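Local coordinates for protein alpha-amylase (Eubacterium rectale DSM 17629, PDB 6AZ5) that probably binds starch-type alpha-glucans, serving as a family 41 carbohydrate-binding module of a surface-anchored amylase from a human gut bacterium, at residues P1-T6 against E96-Y101; S61-T66 against F90-D95. All coordinates share one frame; numbering follows the deposited sequence.

Contact 1 of 2, residues P1-T6 against E96-Y101; sequences PDHTFT and ENEVLY
Glu98 touches 1-6 through its carboxylate at His3, its aliphatic CB and CG at Phe5, and its backbone carbonyl, which accepts from Thr6 N and also borders Phe5 CB. The side chain stands fully extended, CG anti to the backbone N (chi1 -180°), which carries OE1 to the edge of the His3 ring. There His3 NE2 gives a hydrogen bond of 2.7 Å to Glu98 OE1, slightly tilted from the ring plane, with the carboxylate turned 40° against the ring. A long acidic chain suits this buried place because other donors surround it: OE1 also accepts from Gly94 N, while OE2 takes Ser93 N and His110 NE2. With four bonds the carboxylate can hardly rotate, and these donors would be expected to favour its charged form.

Thr6 pairs through its backbone, its N lying 2.9 Å from Glu98 O and its O 2.8 Å from Leu100 N. Its beta-branched side chain suits an extended strand, and it stands on the same face as Val99. Phe5 packs CB to CB on Glu98 at 3.7 Å, then leads its ring off toward the interior, where CD2 touches Leu100 CD2 at 4.1 Å. The ladder, with Thr6 bridging Val99, is the parallel pairing of strands 3-10 and 99-103, the one parallel pair in an otherwise antiparallel sheet, within the beta-sandwich fold usual for such modules.

Contact 2 of 2, residues S61-T66 against F90-D95; sequences SNVGKT and FTISGD
Gly64 N approaches the flat carbonyl group of Ile92 within its plane, 2.8 Å from Ile92 O, whereas the side chain of Phe90 sets out away from 61-66 and packs on Val67, Leu69 and Pro108. Backbone hydrogen bonds join the two chains, with the Ile92 side chain packed beside them, where the loop before strand 66-72 meets the chain leaving its antiparallel partner 88-91. Thr66 and Thr91 form a non-hydrogen-bonded pair there, and Ile92 N continues the ladder with a straighter bond of 3.2 Å to Lys65 O.

Both bonds come from a type II turn, Asn62 to Lys65, which supplies Gly64 N and Lys65 O. Gly64 takes its third position, where the positive phi of 101° would press any CB against the preceding carbonyl oxygen. The Ile92 side chain points toward 61-66 and packs beside the turn: with CG1 anti to the carbonyl carbon (chi1 -54°) and the chain extended beyond it (chi2 164°), CD1 reaches to 3.6 Å from Asn62 O, and CG2 faces Val63. It also touches His3, Val67 and Glu98, a mixed lining that suits a branched aliphatic chain. Cut back to an alanine, Ile92 would lose CG1, CG2 and CD1, which is likely to open a gap beside Asn62 O and leave Val63 CG2 without the methyl it faces. The threonines suit the exposed face of the strand ends, their hydroxyls joined by one weak hydrogen bond, while the methyl of Thr91 lies against Gly64 O.

Beyond Ile92, Ser93 makes an ST turn, its OG accepting from Asp95 N. Glycine suits position 94 twice over: its positive phi favours it, and with Val63 CG1 already 3.7 Å from Gly94 CA, a CB on Gly94 would fall just 2.6 Å from that same methyl carbon.

Contact 1 is the more buried of the two, while contact 2 lies at the surface, with their centres about 9 Å apart on the same side of the chain's centre. Both reach one sheet, but at different strands: contact 1 pairs 3-10 with 99-103 in parallel, contact 2 closes the antiparallel end of 66-72 and 88-91. Their chemistry follows place. Both use backbone hydrogen bonds; the inner contact adds a histidine and a carboxylate network, probably charged, the outer one glycines and small aliphatic branches. They meet where 90-95 runs on into 96-101: the ring of His3 packs on Gly94 and Asp95 O, joining the N-terminal strand to the outer loop.

Contact 1 of 2, residues P1-T6 against E96-Y101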
loop_
_atom_site.group_PDB
_atom_site.type_symbol
_atom_site.label_atom_id
_atom_site.label_comp_id
_atom_site.label_asym_id
_atom_site.label_seq_id
_atom_site.Cartn_x
_atom_site.Cartn_y
_atom_site.Cartn_z
ATOM N N PRO A 1 9.871 3.434 20.590
ATOM C CA PRO A 1 10.118 2.280 19.718
ATOM C C PRO A 1 9.338 2.358 18.405
ATOM O O PRO A 1 8.234 2.906 18.374
ATOM C CB PRO A 1 9.646 1.095 20.563
ATOM C CG PRO A 1 8.607 1.678 21.457
ATOM C CD PRO A 1 9.083 3.066 21.780
ATOM N N ASP A 2 9.917 1.807 17.340
ATOM C CA ASP A 2 9.340 1.879 15.999
ATOM C C ASP A 2 7.960 1.248 15.917
ATOM O O ASP A 2 7.593 0.411 16.739
ATOM C CB ASP A 2 10.259 1.198 14.979
ATOM C CG ASP A 2 11.585 1.909 14.826
ATOM O OD1 ASP A 2 11.679 3.076 15.271
ATOM O OD2 ASP A 2 12.528 1.311 14.259
ATOM N N HIS A 3 7.199 1.663 14.911
ATOM C CA HIS A 3 5.895 1.077 14.644
ATOM C C HIS A 3 5.829 0.519 13.224
ATOM O O HIS A 3 6.135 1.217 12.255
ATOM C CB HIS A 3 4.790 2.110 14.853
ATOM C CG HIS A 3 3.453 1.655 14.367
ATOM N ND1 HIS A 3 2.732 0.661 15.000
ATOM C CD2 HIS A 3 2.718 2.028 13.296
ATOM C CE1 HIS A 3 1.606 0.457 14.343
ATOM N NE2 HIS A 3 1.566 1.273 13.310
ATOM N N THR A 4 5.420 -0.739 13.105
ATOM C CA THR A 4 5.286 -1.382 11.800
ATOM C C THR A 4 3.818 -1.653 11.468
ATOM O O THR A 4 3.074 -2.179 12.292
ATOM C CB THR A 4 6.072 -2.707 11.741
ATOM O OG1 THR A 4 7.474 -2.437 11.841
ATOM C CG2 THR A 4 5.811 -3.430 10.431
ATOM N N PHE A 5 3.399 -1.280 10.262
ATOM C CA PHE A 5 2.070 -1.630 9.793
ATOM C C PHE A 5 2.158 -2.390 8.477
ATOM O O PHE A 5 3.165 -2.339 7.783
ATOM C CB PHE A 5 1.190 -0.386 9.635
ATOM C CG PHE A 5 1.727 0.632 8.665
ATOM C CD1 PHE A 5 2.592 1.631 9.092
ATOM C CD2 PHE A 5 1.347 0.608 7.331
ATOM C CE1 PHE A 5 3.080 2.577 8.204
ATOM C CE2 PHE A 5 1.834 1.549 6.436
ATOM C CZ PHE A 5 2.700 2.535 6.874
ATOM N N THR A 6 1.093 -3.110 8.159
ATOM C CA THR A 6 0.994 -3.830 6.904
ATOM C C THR A 6 0.076 -3.056 5.972
ATOM O O THR A 6 -0.916 -2.475 6.411
ATOM C CB THR A 6 0.448 -5.256 7.119
ATOM O OG1 THR A 6 1.303 -5.960 8.026
ATOM C CG2 THR A 6 0.378 -6.013 5.810
ATOM N N GLU A 96 -2.198 -2.344 17.154
ATOM C CA GLU A 96 -1.351 -3.511 17.400
ATOM C C GLU A 96 -0.941 -4.202 16.102
ATOM O O GLU A 96 0.248 -4.319 15.797
ATOM C CB GLU A 96 -2.073 -4.501 18.322
ATOM C CG GLU A 96 -1.360 -5.840 18.548
ATOM C CD GLU A 96 0.118 -5.713 18.889
ATOM O OE1 GLU A 96 0.532 -4.684 19.470
ATOM O OE2 GLU A 96 0.870 -6.664 18.578
ATOM N N ASN A 97 -1.930 -4.662 15.348
ATOM C CA ASN A 97 -1.681 -5.212 14.026
ATOM C C ASN A 97 -2.310 -4.298 12.980
ATOM O O ASN A 97 -3.284 -4.667 12.318
ATOM C CB ASN A 97 -2.235 -6.635 13.917
ATOM C CG ASN A 97 -2.000 -7.254 12.545
ATOM O OD1 ASN A 97 -0.999 -6.970 11.881
ATOM N ND2 ASN A 97 -2.934 -8.096 12.110
ATOM N N GLU A 98 -1.760 -3.093 12.846
ATOM C CA GLU A 98 -2.317 -2.122 11.915
ATOM C C GLU A 98 -2.231 -2.618 10.474
ATOM O O GLU A 98 -1.158 -2.942 9.968
ATOM C CB GLU A 98 -1.620 -0.767 12.040
ATOM C CG GLU A 98 -2.199 0.260 11.076
ATOM C CD GLU A 98 -1.739 1.674 11.349
ATOM O OE1 GLU A 98 -0.797 1.872 12.143
ATOM O OE2 GLU A 98 -2.327 2.595 10.755
ATOM N N VAL A 99 -3.385 -2.674 9.830
ATOM C CA VAL A 99 -3.472 -3.085 8.443
ATOM C C VAL A 99 -4.193 -2.017 7.637
ATOM O O VAL A 99 -5.248 -1.535 8.043
ATOM C CB VAL A 99 -4.202 -4.430 8.311
ATOM C CG1 VAL A 99 -4.469 -4.756 6.854
ATOM C CG2 VAL A 99 -3.377 -5.525 8.960
ATOM N N LEU A 100 -3.607 -1.628 6.508
ATOM C CA LEU A 100 -4.271 -0.723 5.578
ATOM C C LEU A 100 -4.710 -1.467 4.317
ATOM O O LEU A 100 -3.977 -2.305 3.782
ATOM C CB LEU A 100 -3.362 0.452 5.219
ATOM C CG LEU A 100 -3.370 1.657 6.172
ATOM C CD1 LEU A 100 -4.780 2.171 6.393
ATOM C CD2 LEU A 100 -2.699 1.340 7.509
ATOM N N TYR A 101 -5.926 -1.172 3.866
ATOM C CA TYR A 101 -6.450 -1.736 2.632
ATOM C C TYR A 101 -6.519 -0.668 1.555
ATOM O O TYR A 101 -7.329 0.256 1.617
ATOM C CB TYR A 101 -7.825 -2.349 2.851
ATOM C CG TYR A 101 -7.813 -3.511 3.807
ATOM C CD1 TYR A 101 -7.606 -4.807 3.355
ATOM C CD2 TYR A 101 -7.995 -3.310 5.164
ATOM C CE1 TYR A 101 -7.590 -5.871 4.236
ATOM C CE2 TYR A 101 -7.982 -4.363 6.047
ATOM C CZ TYR A 101 -7.779 -5.639 5.583
ATOM O OH TYR A 101 -7.766 -6.682 6.477
#

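Contact 2 of 2, residues S61-T66 against F90-D95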
loop_
_atom_site.group_PDB
_atom_site.type_symbol
_atom_site.label_atom_id
_atom_site.label_comp_id
_atom_site.label_asym_id
_atom_site.label_seq_id
_atom_site.Cartn_x
_atom_site.Cartn_y
_atom_site.Cartn_z
ATOM N N SER A 61 7.152 8.263 17.032
ATOM C CA SER A 61 6.660 9.633 17.123
ATOM C C SER A 61 5.840 10.043 15.898
ATOM O O SER A 61 5.258 11.126 15.871
ATOM C CB SER A 61 7.830 10.597 17.312
ATOM O OG SER A 61 8.824 10.373 16.328
ATOM N N ASN A 62 5.789 9.175 14.891
ATOM C CA ASN A 62 5.037 9.466 13.675
ATOM C C ASN A 62 3.672 8.810 13.647
ATOM O O ASN A 62 2.947 8.927 12.660
ATOM C CB ASN A 62 5.823 9.038 12.437
ATOM C CG ASN A 62 6.855 10.061 12.022
ATOM O OD1 ASN A 62 6.702 11.257 12.283
ATOM N ND2 ASN A 62 7.909 9.601 11.358
ATOM N N VAL A 63 3.324 8.106 14.719
ATOM C CA VAL A 63 1.975 7.583 14.849
ATOM C C VAL A 63 1.039 8.770 14.969
ATOM O O VAL A 63 1.297 9.685 15.750
ATOM C CB VAL A 63 1.817 6.656 16.072
ATOM C CG1 VAL A 63 0.355 6.302 16.281
ATOM C CG2 VAL A 63 2.657 5.397 15.899
ATOM N N GLY A 64 -0.029 8.770 14.180
ATOM C CA GLY A 64 -0.978 9.866 14.197
ATOM C C GLY A 64 -0.789 10.831 13.045
ATOM O O GLY A 64 -1.666 11.643 12.757
ATOM N N LYS A 65 0.360 10.746 12.380
ATOM C CA LYS A 65 0.644 11.601 11.231
ATOM C C LYS A 65 -0.028 11.077 9.967
ATOM O O LYS A 65 -0.290 9.878 9.834
ATOM C CB LYS A 65 2.148 11.715 11.001
ATOM C CG LYS A 65 2.920 12.344 12.149
ATOM C CD LYS A 65 3.578 13.644 11.712
ATOM C CE LYS A 65 4.835 13.930 12.517
ATOM N NZ LYS A 65 4.551 14.001 13.974
ATOM N N THR A 66 -0.300 11.975 9.034
ATOM C CA THR A 66 -0.896 11.586 7.765
ATOM C C THR A 66 0.177 11.273 6.722
ATOM O O THR A 66 1.130 12.030 6.538
ATOM C CB THR A 66 -1.834 12.679 7.241
ATOM O OG1 THR A 66 -2.892 12.875 8.186
ATOM C CG2 THR A 66 -2.433 12.283 5.895
ATOM N N PHE A 90 -3.604 8.382 4.200
ATOM C CA PHE A 90 -4.209 7.753 5.366
ATOM C C PHE A 90 -3.466 8.209 6.604
ATOM O O PHE A 90 -2.436 8.874 6.513
ATOM C CB PHE A 90 -4.196 6.223 5.267
ATOM C CG PHE A 90 -2.819 5.607 5.315
ATOM C CD1 PHE A 90 -2.075 5.450 4.156
ATOM C CD2 PHE A 90 -2.287 5.149 6.512
ATOM C CE1 PHE A 90 -0.810 4.869 4.190
ATOM C CE2 PHE A 90 -1.020 4.567 6.557
ATOM C CZ PHE A 90 -0.280 4.428 5.391
ATOM N N THR A 91 -3.998 7.857 7.765
ATOM C CA THR A 91 -3.369 8.225 9.020
ATOM C C THR A 91 -2.856 6.977 9.722
ATOM O O THR A 91 -3.563 5.983 9.828
ATOM C CB THR A 91 -4.350 8.995 9.928
ATOM O OG1 THR A 91 -4.810 10.167 9.242
ATOM C CG2 THR A 91 -3.679 9.410 11.228
ATOM N N ILE A 92 -1.612 7.026 10.180
ATOM C CA ILE A 92 -1.024 5.911 10.905
ATOM C C ILE A 92 -1.684 5.780 12.277
ATOM O O ILE A 92 -1.526 6.648 13.133
ATOM C CB ILE A 92 0.490 6.096 11.054
ATOM C CG1 ILE A 92 1.122 6.319 9.675
ATOM C CG2 ILE A 92 1.113 4.907 11.772
ATOM C CD1 ILE A 92 2.526 6.881 9.738
ATOM N N SER A 93 -2.437 4.699 12.471
ATOM C CA SER A 93 -3.229 4.507 13.687
ATOM C C SER A 93 -2.404 3.994 14.862
ATOM O O SER A 93 -2.755 4.214 16.018
ATOM C CB SER A 93 -4.380 3.534 13.426
ATOM O OG SER A 93 -3.926 2.192 13.411
ATOM N N GLY A 94 -1.315 3.295 14.573
ATOM C CA GLY A 94 -0.501 2.726 15.629
ATOM C C GLY A 94 -1.163 1.532 16.295
ATOM O O GLY A 94 -0.756 1.125 17.379
ATOM N N ASP A 95 -2.185 0.967 15.655
ATOM C CA ASP A 95 -2.854 -0.215 16.201
ATOM C C ASP A 95 -1.865 -1.371 16.310
ATOM O O ASP A 95 -0.822 -1.369 15.654
ATOM C CB ASP A 95 -4.057 -0.630 15.345
ATOM C CG ASP A 95 -5.273 0.284 15.540
ATOM O OD1 ASP A 95 -5.375 0.946 16.598
ATOM O OD2 ASP A 95 -6.140 0.333 14.638
#